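Local coordinates for protein phosphodiesterase (Candida albicans, PDB 6CPU) that belongs to the mostly helical phosphodiesterases of the HD superfamily and holds a zinc and a magnesium ion, at residues A[3-8]-A[30-35]; A[233-238]-A[255-260]; A[468-473]-A[559-564]; A[540-545]-A[553-558]. All blocks are in the same frame, centred on the assembly; numbering follows the deposited sequence.

Interaction 1. Residues A[3-8]-A[30-35]; sequences EVLSLV and CHLFKK
Glu3 reaches across to His31 and Lys35 with one carboxylate oxygen, OE2, which accepts a hydrogen bond from each. NE2 of His31 sits 3.0 Å from OE2 of Glu3, in a bond that is nearly straight at 171°, and the oxygen lies in the plane of the imidazole at its edge. NZ of Lys35 comes to 2.7 Å from the same OE2 atom to make a salt bridge, and the two donors arrive from opposite faces of the carboxylate plane. Glu3 spans the gap because its chain is stretched out (chi1 170°, chi2 166°), whereas Lys35 bends only at its last torsion.

These residues join strand 2-6 of the parallel four-stranded sheet to helix 25-34, which belongs to the beta-alpha-beta crossover between strands 16-21 and 46-49. Glu3, His31 and Lys35 are all partly exposed, so the polar grip lies on the side nearer solvent.

The apolar side is buried and close-packed. CD1 of Leu5 meets CD2 of Leu32 at 3.6 Å, while CD2 of Leu5 lies 3.6 Å from NE2 of His31, approaching the ring obliquely. Tyr20 and Phe22 also pack against the His31 ring, and Leu28 and Ile46 press on Leu5.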
loop_
_atom_site.group_PDB
_atom_site.type_symbol
_atom_site.label_atom_id
_atom_site.label_comp_id
_atom_site.label_asym_id
_atom_site.label_seq_id
_atom_site.Cartn_x
_atom_site.Cartn_y
_atom_site.Cartn_z
ATOM N N GLU A 3 21.421 -7.408 12.314
ATOM C CA GLU A 3 21.329 -6.116 12.958
ATOM C C GLU A 3 20.797 -6.381 14.356
ATOM O O GLU A 3 19.734 -6.990 14.517
ATOM C CB GLU A 3 20.392 -5.174 12.196
ATOM C CG GLU A 3 20.074 -3.892 12.960
ATOM C CD GLU A 3 19.435 -2.814 12.102
ATOM O OE1 GLU A 3 19.967 -2.510 11.023
ATOM O OE2 GLU A 3 18.400 -2.247 12.514
ATOM N N VAL A 4 21.527 -5.934 15.373
ATOM C CA VAL A 4 21.160 -6.208 16.751
ATOM C C VAL A 4 20.710 -4.913 17.411
ATOM O O VAL A 4 21.401 -3.893 17.337
ATOM C CB VAL A 4 22.314 -6.855 17.549
ATOM C CG1 VAL A 4 21.886 -7.105 18.988
ATOM C CG2 VAL A 4 22.776 -8.155 16.892
ATOM N N LEU A 5 19.531 -4.966 18.023
ATOM C CA LEU A 5 18.922 -3.836 18.704
ATOM C C LEU A 5 18.799 -4.259 20.146
ATOM O O LEU A 5 18.131 -5.246 20.436
ATOM C CB LEU A 5 17.548 -3.541 18.118
ATOM C CG LEU A 5 17.483 -3.417 16.592
ATOM C CD1 LEU A 5 16.072 -3.059 16.177
ATOM C CD2 LEU A 5 18.450 -2.380 16.052
ATOM N N SER A 6 19.466 -3.544 21.053
ATOM C CA SER A 6 19.529 -3.968 22.445
ATOM C C SER A 6 19.042 -2.933 23.450
ATOM O O SER A 6 19.315 -1.734 23.328
ATOM C CB SER A 6 20.961 -4.367 22.807
ATOM O OG SER A 6 21.008 -4.805 24.151
ATOM N N LEU A 7 18.339 -3.426 24.461
ATOM C CA LEU A 7 17.906 -2.622 25.585
ATOM C C LEU A 7 18.792 -2.877 26.804
ATOM O O LEU A 7 18.566 -2.293 27.856
ATOM C CB LEU A 7 16.453 -2.933 25.930
ATOM C CG LEU A 7 15.409 -2.369 24.958
ATOM C CD1 LEU A 7 14.023 -2.916 25.261
ATOM C CD2 LEU A 7 15.407 -0.847 25.013
ATOM N N VAL A 8 19.804 -3.726 26.636
ATOM C CA VAL A 8 20.647 -4.195 27.739
ATOM C C VAL A 8 22.115 -4.282 27.311
ATOM O O VAL A 8 22.447 -4.027 26.155
ATOM C CB VAL A 8 20.172 -5.575 28.248
ATOM C CG1 VAL A 8 18.771 -5.486 28.831
ATOM C CG2 VAL A 8 20.223 -6.611 27.134
ATOM N N CYS A 30 10.793 3.570 17.496
ATOM C CA CYS A 30 10.903 4.622 16.485
ATOM C C CYS A 30 11.905 4.244 15.399
ATOM O O CYS A 30 11.681 4.520 14.224
ATOM C CB CYS A 30 11.279 5.948 17.116
ATOM S SG CYS A 30 9.941 6.658 18.088
ATOM N N HIS A 31 13.003 3.613 15.794
ATOM C CA HIS A 31 13.986 3.081 14.846
ATOM C C HIS A 31 13.321 2.087 13.887
ATOM O O HIS A 31 13.578 2.119 12.677
ATOM C CB HIS A 31 15.112 2.414 15.641
ATOM C CG HIS A 31 16.133 1.709 14.812
ATOM N ND1 HIS A 31 17.145 2.371 14.152
ATOM C CD2 HIS A 31 16.336 0.392 14.583
ATOM C CE1 HIS A 31 17.917 1.493 13.538
ATOM N NE2 HIS A 31 17.445 0.285 13.779
ATOM N N LEU A 32 12.472 1.210 14.434
ATOM C CA LEU A 32 11.785 0.204 13.628
ATOM C C LEU A 32 10.783 0.837 12.676
ATOM O O LEU A 32 10.715 0.421 11.533
ATOM C CB LEU A 32 11.089 -0.832 14.515
ATOM C CG LEU A 32 12.014 -1.692 15.363
ATOM C CD1 LEU A 32 11.152 -2.577 16.227
ATOM C CD2 LEU A 32 12.957 -2.525 14.511
ATOM N N PHE A 33 10.004 1.826 13.140
ATOM C CA PHE A 33 9.010 2.498 12.265
ATOM C C PHE A 33 9.669 3.130 11.036
ATOM O O PHE A 33 9.069 3.149 9.959
ATOM C CB PHE A 33 8.204 3.564 13.012
ATOM C CG PHE A 33 6.980 3.038 13.728
ATOM C CD1 PHE A 33 5.987 2.342 13.050
ATOM C CD2 PHE A 33 6.802 3.286 15.087
ATOM C CE1 PHE A 33 4.865 1.877 13.715
ATOM C CE2 PHE A 33 5.679 2.838 15.744
ATOM C CZ PHE A 33 4.706 2.135 15.067
ATOM N N LYS A 34 10.891 3.644 11.202
ATOM C CA LYS A 34 11.589 4.348 10.128
ATOM C C LYS A 34 12.144 3.431 9.042
ATOM O O LYS A 34 12.470 3.902 7.950
ATOM C CB LYS A 34 12.709 5.229 10.699
ATOM C CG LYS A 34 12.161 6.483 11.355
ATOM C CD LYS A 34 13.230 7.510 11.678
ATOM C CE LYS A 34 14.022 7.126 12.902
ATOM N NZ LYS A 34 14.800 8.302 13.393
ATOM N N LYS A 35 12.220 2.129 9.318
ATOM C CA LYS A 35 12.734 1.168 8.335
ATOM C C LYS A 35 11.990 1.140 6.988
ATOM O O LYS A 35 12.611 0.872 5.934
ATOM C CB LYS A 35 12.832 -0.225 8.955
ATOM C CG LYS A 35 13.965 -0.257 9.970
ATOM C CD LYS A 35 14.260 -1.641 10.473
ATOM C CE LYS A 35 15.520 -1.632 11.313
ATOM N NZ LYS A 35 16.745 -1.598 10.472
#

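Interaction 2. Residues A[233-238]-A[255-260]; sequences CVYLMI and ELLAFI
The phenol ring of Tyr235 is met at its edge by Leu256, whose CD1 lies near the ring plane, 3.8 Å from CD1 of Tyr235; the two side chains cross at about a right angle. Leu257 comes in obliquely, its CD2 atom 4.0 Å from CB of Tyr235. Outside the pair, the Tyr232 ring also meets that of Tyr235, their planes about 55° apart.

This is a steep pairing of two successive helices, 227-242 and 253-264, in the mostly helical body of the phosphodiesterase. Their local axes approach to 9.8 Å, with directions 123° apart. Every touching residue is buried, and the contact is purely apolar.

Next to this, Val234 and Ile260 run alongside one another, pointing opposite ways. CG1 of Val234, anti to its backbone nitrogen (chi1 176°), reaches 3.7 Å from CG1 of Ile260. Val234 also touches Phe276 and Val280 of helix 276-292, so it packs into a third helix. A looser touch, 4.3 Å between CG2 of Ile238 and CD2 of Leu256, extends the contact by one turn.

The CD1 methyl of Ile260 lies against the backbone of helix 227-242, 3.5 Å from N of Tyr235.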
loop_
_atom_site.group_PDB
_atom_site.type_symbol
_atom_site.label_atom_id
_atom_site.label_comp_id
_atom_site.label_asym_id
_atom_site.label_seq_id
_atom_site.Cartn_x
_atom_site.Cartn_y
_atom_site.Cartn_z
ATOM N N CYS A 233 1.198 12.871 2.421
ATOM C CA CYS A 233 0.171 12.937 1.384
ATOM C C CYS A 233 -1.107 12.197 1.769
ATOM O O CYS A 233 -2.212 12.707 1.567
ATOM C CB CYS A 233 0.691 12.398 0.053
ATOM S SG CYS A 233 1.984 13.408 -0.724
ATOM N N VAL A 234 -0.967 10.996 2.327
ATOM C CA VAL A 234 -2.127 10.258 2.790
ATOM C C VAL A 234 -2.856 11.046 3.888
ATOM O O VAL A 234 -4.078 11.144 3.876
ATOM C CB VAL A 234 -1.747 8.861 3.317
ATOM C CG1 VAL A 234 -2.971 8.155 3.888
ATOM C CG2 VAL A 234 -1.151 8.014 2.204
ATOM N N TYR A 235 -2.101 11.614 4.821
ATOM C CA TYR A 235 -2.696 12.406 5.892
ATOM C C TYR A 235 -3.525 13.566 5.311
ATOM O O TYR A 235 -4.660 13.779 5.716
ATOM C CB TYR A 235 -1.620 12.917 6.864
ATOM C CG TYR A 235 -2.058 14.132 7.641
ATOM C CD1 TYR A 235 -3.029 14.037 8.630
ATOM C CD2 TYR A 235 -1.544 15.394 7.346
ATOM C CE1 TYR A 235 -3.453 15.169 9.332
ATOM C CE2 TYR A 235 -1.956 16.520 8.041
ATOM C CZ TYR A 235 -2.914 16.403 9.026
ATOM O OH TYR A 235 -3.315 17.544 9.705
ATOM N N LEU A 236 -2.962 14.290 4.351
ATOM C CA LEU A 236 -3.670 15.407 3.718
ATOM C C LEU A 236 -5.015 14.972 3.141
ATOM O O LEU A 236 -6.046 15.610 3.372
ATOM C CB LEU A 236 -2.812 16.028 2.612
ATOM C CG LEU A 236 -1.598 16.808 3.092
ATOM C CD1 LEU A 236 -0.716 17.185 1.917
ATOM C CD2 LEU A 236 -2.013 18.037 3.896
ATOM N N MET A 237 -5.011 13.854 2.425
ATOM C CA MET A 237 -6.218 13.372 1.767
ATOM C C MET A 237 -7.266 12.794 2.699
ATOM O O MET A 237 -8.458 13.105 2.575
ATOM C CB MET A 237 -5.840 12.378 0.683
ATOM C CG MET A 237 -5.160 13.067 -0.471
ATOM S SD MET A 237 -4.734 11.961 -1.815
ATOM C CE MET A 237 -3.185 11.261 -1.247
ATOM N N ILE A 238 -6.839 11.971 3.651
ATOM C CA ILE A 238 -7.781 11.367 4.582
ATOM C C ILE A 238 -8.324 12.375 5.599
ATOM O O ILE A 238 -9.520 12.359 5.896
ATOM C CB ILE A 238 -7.171 10.141 5.296
ATOM C CG1 ILE A 238 -6.760 9.077 4.269
ATOM C CG2 ILE A 238 -8.146 9.567 6.306
ATOM C CD1 ILE A 238 -7.899 8.397 3.540
ATOM N N GLU A 255 -2.616 10.859 15.590
ATOM C CA GLU A 255 -3.411 9.640 15.499
ATOM C C GLU A 255 -3.541 9.158 14.055
ATOM O O GLU A 255 -3.413 7.967 13.783
ATOM C CB GLU A 255 -4.790 9.912 16.083
ATOM C CG GLU A 255 -5.674 8.701 16.277
ATOM C CD GLU A 255 -6.897 9.034 17.121
ATOM O OE1 GLU A 255 -6.804 9.920 18.002
ATOM O OE2 GLU A 255 -7.953 8.421 16.886
ATOM N N LEU A 256 -3.800 10.082 13.134
ATOM C CA LEU A 256 -3.825 9.738 11.705
ATOM C C LEU A 256 -2.465 9.282 11.206
ATOM O O LEU A 256 -2.373 8.285 10.496
ATOM C CB LEU A 256 -4.323 10.897 10.846
ATOM C CG LEU A 256 -5.830 11.083 10.758
ATOM C CD1 LEU A 256 -6.147 12.250 9.832
ATOM C CD2 LEU A 256 -6.527 9.814 10.280
ATOM N N LEU A 257 -1.403 9.986 11.590
ATOM C CA LEU A 257 -0.057 9.552 11.211
ATOM C C LEU A 257 0.275 8.149 11.729
ATOM O O LEU A 257 0.866 7.351 11.006
ATOM C CB LEU A 257 1.003 10.553 11.658
ATOM C CG LEU A 257 1.050 11.917 10.951
ATOM C CD1 LEU A 257 2.198 12.755 11.499
ATOM C CD2 LEU A 257 1.180 11.798 9.445
ATOM N N ALA A 258 -0.091 7.832 12.972
ATOM C CA ALA A 258 0.169 6.486 13.495
ATOM C C ALA A 258 -0.485 5.411 12.606
ATOM O O ALA A 258 0.135 4.401 12.263
ATOM C CB ALA A 258 -0.324 6.356 14.941
ATOM N N PHE A 259 -1.750 5.624 12.280
ATOM C CA PHE A 259 -2.495 4.742 11.392
ATOM C C PHE A 259 -1.783 4.580 10.046
ATOM O O PHE A 259 -1.644 3.467 9.541
ATOM C CB PHE A 259 -3.920 5.288 11.225
ATOM C CG PHE A 259 -4.668 4.756 10.034
ATOM C CD1 PHE A 259 -5.003 3.416 9.933
ATOM C CD2 PHE A 259 -5.073 5.615 9.016
ATOM C CE1 PHE A 259 -5.713 2.941 8.845
ATOM C CE2 PHE A 259 -5.784 5.147 7.932
ATOM C CZ PHE A 259 -6.104 3.800 7.841
ATOM N N ILE A 260 -1.325 5.690 9.481
ATOM C CA ILE A 260 -0.692 5.646 8.164
ATOM C C ILE A 260 0.666 4.950 8.205
ATOM O O ILE A 260 1.038 4.249 7.249
ATOM C CB ILE A 260 -0.569 7.058 7.555
ATOM C CG1 ILE A 260 -1.968 7.646 7.361
ATOM C CG2 ILE A 260 0.165 7.014 6.217
ATOM C CD1 ILE A 260 -1.984 9.152 7.365
#

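Interaction 3. Residues A[468-473]-A[559-564]; sequences RPLRVS and MENKLF
Leu470 lies between two side chains of helix 552-569 and meets each in its own way: it lies antiparallel alongside Asn561, and it crosses Phe564 at about a right angle. With CG placed anti to the backbone nitrogen (chi1 -173°), the isobutyl group points one methyl straight down onto the Phe564 ring. CD2 of Leu470 stands 3.4 Å above the ring plane, over its centre, which makes a well-aligned CH-pi contact. The other methyl, CD1, turns to the amide and lies 3.5 Å from OD1 of Asn561.

The amide of Asn561 is turned so that its two ends do different work. OD1 rests 3.3 Å from CB of Leu470, beside the first turn of helix 470-495, for which Pro469 is the N-cap residue. ND2 points the other way and gives a hydrogen bond of 3.0 Å to O of Arg468, with an N-H...O angle of 158° and the carbonyl oxygen almost in the amide plane. A further bond runs from the same nitrogen to O of Val466, so the amide group holds two carbonyls of the loop leading into helix 470-495. Arg468 turns its guanidinium away from this contact, to a salt bridge with Asp281, bonds to Gln284 and to the Trp218 carbonyl, and a cation-pi contact with the Trp218 ring.

Because ND2 gives hydrogen bonds to two carbonyls, the amide has little choice of flip: ND2 must face the loop, while OD1 lies at the start of a helix, where the dipole would probably favour a partly negative oxygen.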
loop_
_atom_site.group_PDB
_atom_site.type_symbol
_atom_site.label_atom_id
_atom_site.label_comp_id
_atom_site.label_asym_id
_atom_site.label_seq_id
_atom_site.Cartn_x
_atom_site.Cartn_y
_atom_site.Cartn_z
ATOM N N ARG A 468 -2.673 9.153 -16.547
ATOM C CA ARG A 468 -1.822 10.261 -16.108
ATOM C C ARG A 468 -1.139 10.862 -17.327
ATOM O O ARG A 468 -0.939 10.162 -18.325
ATOM C CB ARG A 468 -0.716 9.790 -15.161
ATOM C CG ARG A 468 -1.192 9.057 -13.910
ATOM C CD ARG A 468 -1.943 9.952 -12.954
ATOM N NE ARG A 468 -2.135 9.288 -11.657
ATOM C CZ ARG A 468 -2.732 9.849 -10.606
ATOM N NH1 ARG A 468 -3.210 11.092 -10.677
ATOM N NH2 ARG A 468 -2.863 9.168 -9.466
ATOM N N PRO A 469 -0.723 12.136 -17.234
ATOM C CA PRO A 469 0.082 12.715 -18.311
ATOM C C PRO A 469 1.307 11.881 -18.681
ATOM O O PRO A 469 1.889 11.185 -17.841
ATOM C CB PRO A 469 0.475 14.083 -17.753
ATOM C CG PRO A 469 -0.694 14.453 -16.907
ATOM C CD PRO A 469 -1.106 13.155 -16.243
ATOM N N LEU A 470 1.687 11.980 -19.948
ATOM C CA LEU A 470 2.635 11.073 -20.586
ATOM C C LEU A 470 3.916 10.768 -19.814
ATOM O O LEU A 470 4.296 9.602 -19.708
ATOM C CB LEU A 470 2.996 11.615 -21.978
ATOM C CG LEU A 470 3.860 10.747 -22.894
ATOM C CD1 LEU A 470 3.268 9.359 -23.091
ATOM C CD2 LEU A 470 4.031 11.447 -24.238
ATOM N N ARG A 471 4.586 11.792 -19.286
ATOM C CA ARG A 471 5.871 11.584 -18.623
ATOM C C ARG A 471 5.726 10.708 -17.370
ATOM O O ARG A 471 6.527 9.794 -17.140
ATOM C CB ARG A 471 6.492 12.923 -18.231
ATOM C CG ARG A 471 7.964 12.847 -17.852
ATOM C CD ARG A 471 8.476 14.234 -17.480
ATOM N NE ARG A 471 7.674 14.780 -16.389
ATOM C CZ ARG A 471 7.806 14.438 -15.108
ATOM N NH1 ARG A 471 8.733 13.566 -14.723
ATOM N NH2 ARG A 471 7.006 14.981 -14.204
ATOM N N VAL A 472 4.711 11.008 -16.568
ATOM C CA VAL A 472 4.443 10.254 -15.338
ATOM C C VAL A 472 3.973 8.845 -15.696
ATOM O O VAL A 472 4.346 7.875 -15.036
ATOM C CB VAL A 472 3.375 10.954 -14.470
ATOM C CG1 VAL A 472 2.967 10.079 -13.285
ATOM C CG2 VAL A 472 3.890 12.304 -13.982
ATOM N N SER A 473 3.148 8.748 -16.740
ATOM C CA SER A 473 2.621 7.464 -17.193
ATOM C C SER A 473 3.752 6.546 -17.594
ATOM O O SER A 473 3.720 5.354 -17.295
ATOM C CB SER A 473 1.637 7.666 -18.352
ATOM O OG SER A 473 0.969 6.461 -18.701
ATOM N N MET A 559 -6.183 8.811 -24.937
ATOM C CA MET A 559 -6.039 8.982 -26.388
ATOM C C MET A 559 -4.727 9.694 -26.734
ATOM O O MET A 559 -3.958 9.203 -27.560
ATOM C CB MET A 559 -7.235 9.738 -26.974
ATOM C CG MET A 559 -7.312 9.680 -28.497
ATOM S SD MET A 559 -7.682 8.029 -29.130
ATOM C CE MET A 559 -9.468 8.011 -28.963
ATOM N N GLU A 560 -4.462 10.827 -26.081
ATOM C CA GLU A 560 -3.206 11.559 -26.286
ATOM C C GLU A 560 -1.984 10.658 -26.087
ATOM O O GLU A 560 -1.067 10.642 -26.918
ATOM C CB GLU A 560 -3.115 12.767 -25.344
ATOM C CG GLU A 560 -4.068 13.901 -25.689
ATOM C CD GLU A 560 -3.888 15.116 -24.799
ATOM O OE1 GLU A 560 -2.744 15.614 -24.698
ATOM O OE2 GLU A 560 -4.892 15.580 -24.209
ATOM N N ASN A 561 -1.973 9.906 -24.987
ATOM C CA ASN A 561 -0.901 8.946 -24.735
ATOM C C ASN A 561 -0.856 7.847 -25.798
ATOM O O ASN A 561 0.220 7.467 -26.250
ATOM C CB ASN A 561 -1.048 8.317 -23.339
ATOM C CG ASN A 561 -0.744 9.295 -22.214
ATOM O OD1 ASN A 561 -0.006 10.266 -22.397
ATOM N ND2 ASN A 561 -1.300 9.027 -21.030
ATOM N N LYS A 562 -2.023 7.338 -26.185
ATOM C CA LYS A 562 -2.112 6.274 -27.197
ATOM C C LYS A 562 -1.507 6.721 -28.529
ATOM O O LYS A 562 -0.718 5.993 -29.135
ATOM C CB LYS A 562 -3.568 5.849 -27.402
ATOM C CG LYS A 562 -3.747 4.607 -28.263
ATOM C CD LYS A 562 -5.215 4.222 -28.350
ATOM C CE LYS A 562 -5.427 3.071 -29.318
ATOM N NZ LYS A 562 -6.863 2.686 -29.405
ATOM N N LEU A 563 -1.871 7.922 -28.967
ATOM C CA LEU A 563 -1.335 8.490 -30.207
ATOM C C LEU A 563 0.187 8.555 -30.177
ATOM O O LEU A 563 0.842 8.203 -31.156
ATOM C CB LEU A 563 -1.916 9.883 -30.464
ATOM C CG LEU A 563 -3.414 9.942 -30.787
ATOM C CD1 LEU A 563 -3.862 11.388 -30.943
ATOM C CD2 LEU A 563 -3.738 9.127 -32.035
ATOM N N PHE A 564 0.744 8.986 -29.047
ATOM C CA PHE A 564 2.193 9.073 -28.891
ATOM C C PHE A 564 2.841 7.697 -28.964
ATOM O O PHE A 564 3.887 7.529 -29.590
ATOM C CB PHE A 564 2.556 9.745 -27.559
ATOM C CG PHE A 564 4.037 9.823 -27.302
ATOM C CD1 PHE A 564 4.757 10.956 -27.650
ATOM C CD2 PHE A 564 4.712 8.759 -26.719
ATOM C CE1 PHE A 564 6.120 11.027 -27.421
ATOM C CE2 PHE A 564 6.073 8.823 -26.491
ATOM C CZ PHE A 564 6.778 9.960 -26.840
#

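Interaction 4. Residues A[540-545]-A[553-558]; sequences LFNSVS and YTCDII
Phe541 packs against Thr554 and Ile558, one turn apart on the facing helix and both on the same side of its ring plane. CD1 of Phe541 comes to 3.4 Å from OG1 of Thr554, and CD2, across the ring, to 3.6 Å from CD1 of Ile558. Both neighbours approach the ring obliquely, and both side chains cross Phe541 at about a right angle.

Beside the ring the sulfur of Cys555 reaches the other helix. SG of Cys555 lies 4.0 Å from CB of Phe541. OD1 of Asn542 is 3.3 Å from SG of Cys555, and OG of Ser545 is 3.0 Å from the same sulfur. The sulfur gets there because it is anti to the carbonyl carbon (chi1 -50°), which aims it at the partner helix.

The polar ends are positioned from a second shell. OG1 of Thr554, tucked between its own backbone nitrogen and carbonyl carbon (chi1 55°), is hydrogen-bonded to O of Leu551, just before the helix, so the hydroxyl that touches the ring is held by its own chain. OG of Ser545 lies close to the carbonyls O of Phe541 and O of Asn542, within its own helix. Further out, Phe541 also packs on Cys460 of helix 446-462 and on Thr467, and Thr554 on Phe289 of helix 276-292.

The local axes come within 8.9 Å, with directions 154° apart. With only a short turn between helices 525-547 and 552-569, this is an antiparallel helical hairpin, here closing the C-terminal part of the phosphodiesterase's helical fold.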
loop_
_atom_site.group_PDB
_atom_site.type_symbol
_atom_site.label_atom_id
_atom_site.label_comp_id
_atom_site.label_asym_id
_atom_site.label_seq_id
_atom_site.Cartn_x
_atom_site.Cartn_y
_atom_site.Cartn_z
ATOM N N LEU A 540 -13.025 0.735 -20.355
ATOM C CA LEU A 540 -13.504 1.004 -18.991
ATOM C C LEU A 540 -13.714 2.500 -18.748
ATOM O O LEU A 540 -14.743 2.911 -18.211
ATOM C CB LEU A 540 -12.532 0.450 -17.937
ATOM C CG LEU A 540 -12.913 0.724 -16.474
ATOM C CD1 LEU A 540 -14.177 -0.026 -16.077
ATOM C CD2 LEU A 540 -11.763 0.366 -15.541
ATOM N N PHE A 541 -12.727 3.308 -19.109
ATOM C CA PHE A 541 -12.814 4.744 -18.852
ATOM C C PHE A 541 -13.914 5.403 -19.704
ATOM O O PHE A 541 -14.740 6.167 -19.180
ATOM C CB PHE A 541 -11.449 5.413 -19.039
ATOM C CG PHE A 541 -10.528 5.216 -17.864
ATOM C CD1 PHE A 541 -10.684 5.985 -16.716
ATOM C CD2 PHE A 541 -9.541 4.238 -17.881
ATOM C CE1 PHE A 541 -9.858 5.799 -15.624
ATOM C CE2 PHE A 541 -8.711 4.047 -16.784
ATOM C CZ PHE A 541 -8.872 4.827 -15.658
ATOM N N ASN A 542 -13.945 5.078 -20.998
ATOM C CA ASN A 542 -15.052 5.492 -21.878
ATOM C C ASN A 542 -16.407 5.129 -21.289
ATOM O O ASN A 542 -17.294 5.968 -21.207
ATOM C CB ASN A 542 -14.912 4.865 -23.273
ATOM C CG ASN A 542 -13.855 5.549 -24.120
ATOM O OD1 ASN A 542 -13.622 6.753 -23.990
ATOM N ND2 ASN A 542 -13.215 4.788 -25.006
ATOM N N SER A 543 -16.548 3.884 -20.841
ATOM C CA SER A 543 -17.797 3.413 -20.253
ATOM C C SER A 543 -18.141 4.118 -18.937
ATOM O O SER A 543 -19.300 4.449 -18.686
ATOM C CB SER A 543 -17.738 1.897 -20.046
ATOM O OG SER A 543 -18.999 1.394 -19.647
ATOM N N VAL A 544 -17.133 4.347 -18.100
ATOM C CA VAL A 544 -17.335 5.045 -16.826
ATOM C C VAL A 544 -17.616 6.541 -17.042
ATOM O O VAL A 544 -18.483 7.116 -16.373
ATOM C CB VAL A 544 -16.130 4.833 -15.869
ATOM C CG1 VAL A 544 -16.187 5.780 -14.674
ATOM C CG2 VAL A 544 -16.096 3.386 -15.385
ATOM N N SER A 545 -16.897 7.160 -17.975
ATOM C CA SER A 545 -17.114 8.581 -18.287
ATOM C C SER A 545 -18.474 8.829 -18.949
ATOM O O SER A 545 -19.049 9.905 -18.783
ATOM C CB SER A 545 -15.980 9.138 -19.148
ATOM O OG SER A 545 -15.860 8.439 -20.371
ATOM N N TYR A 553 -12.002 13.661 -18.926
ATOM C CA TYR A 553 -10.597 14.022 -19.085
ATOM C C TYR A 553 -9.662 12.807 -19.092
ATOM O O TYR A 553 -8.611 12.840 -19.737
ATOM C CB TYR A 553 -10.178 15.030 -18.012
ATOM C CG TYR A 553 -9.927 14.424 -16.644
ATOM C CD1 TYR A 553 -8.654 13.999 -16.278
ATOM C CD2 TYR A 553 -10.958 14.275 -15.725
ATOM C CE1 TYR A 553 -8.415 13.444 -15.029
ATOM C CE2 TYR A 553 -10.727 13.721 -14.475
ATOM C CZ TYR A 553 -9.450 13.312 -14.132
ATOM O OH TYR A 553 -9.211 12.761 -12.886
ATOM N N THR A 554 -10.041 11.735 -18.383
ATOM C CA THR A 554 -9.245 10.503 -18.383
ATOM C C THR A 554 -9.186 9.893 -19.781
ATOM O O THR A 554 -8.114 9.523 -20.258
ATOM C CB THR A 554 -9.773 9.456 -17.384
ATOM O OG1 THR A 554 -11.159 9.187 -17.628
ATOM C CG2 THR A 554 -9.600 9.949 -15.954
ATOM N N CYS A 555 -10.338 9.803 -20.438
ATOM C CA CYS A 555 -10.384 9.338 -21.829
ATOM C C CYS A 555 -9.546 10.231 -22.757
ATOM O O CYS A 555 -8.869 9.734 -23.663
ATOM C CB CYS A 555 -11.828 9.275 -22.323
ATOM S SG CYS A 555 -12.949 8.399 -21.209
ATOM N N ASP A 556 -9.579 11.543 -22.517
ATOM C CA ASP A 556 -8.800 12.497 -23.318
ATOM C C ASP A 556 -7.306 12.229 -23.230
ATOM O O ASP A 556 -6.611 12.255 -24.251
ATOM C CB ASP A 556 -9.083 13.945 -22.896
ATOM C CG ASP A 556 -10.547 14.337 -23.058
ATOM O OD1 ASP A 556 -11.264 13.682 -23.844
ATOM O OD2 ASP A 556 -10.983 15.300 -22.392
ATOM N N ILE A 557 -6.810 11.955 -22.019
ATOM C CA ILE A 557 -5.378 11.698 -21.821
ATOM C C ILE A 557 -4.971 10.316 -22.335
ATOM O O ILE A 557 -3.880 10.164 -22.882
ATOM C CB ILE A 557 -4.943 11.875 -20.343
ATOM C CG1 ILE A 557 -5.177 13.319 -19.885
ATOM C CG2 ILE A 557 -3.475 11.515 -20.171
ATOM C CD1 ILE A 557 -5.078 13.525 -18.386
ATOM N N ILE A 558 -5.831 9.311 -22.163
ATOM C CA ILE A 558 -5.564 7.984 -22.734
ATOM C C ILE A 558 -5.313 8.085 -24.241
ATOM O O ILE A 558 -4.343 7.525 -24.756
ATOM C CB ILE A 558 -6.716 6.990 -22.485
ATOM C CG1 ILE A 558 -6.800 6.628 -21.001
ATOM C CG2 ILE A 558 -6.504 5.713 -23.296
ATOM C CD1 ILE A 558 -8.152 6.081 -20.589
#

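Overall arrangement
Interactions 3 and 4 form one unit: both use helix 552-569, their centres are 13 Å apart, and they touch where O of Arg468 lies 3.4 Å from CG2 of Ile557. Interaction 4 is nested in the chain loop closed by interaction 3. Neither reaches the metal: the side chains of Arg468 and Phe541 are about 11 and 12 Å from the zinc ion, which is bound by His278, His349, Asp350 and Asp462. Interaction 2 is nearer the chain's centre, with Val234 about 14 Å from the zinc. Interaction 1, in the N-terminal sheet region, lies opposite interactions 3 and 4, its centre 43 and 47 Å from theirs.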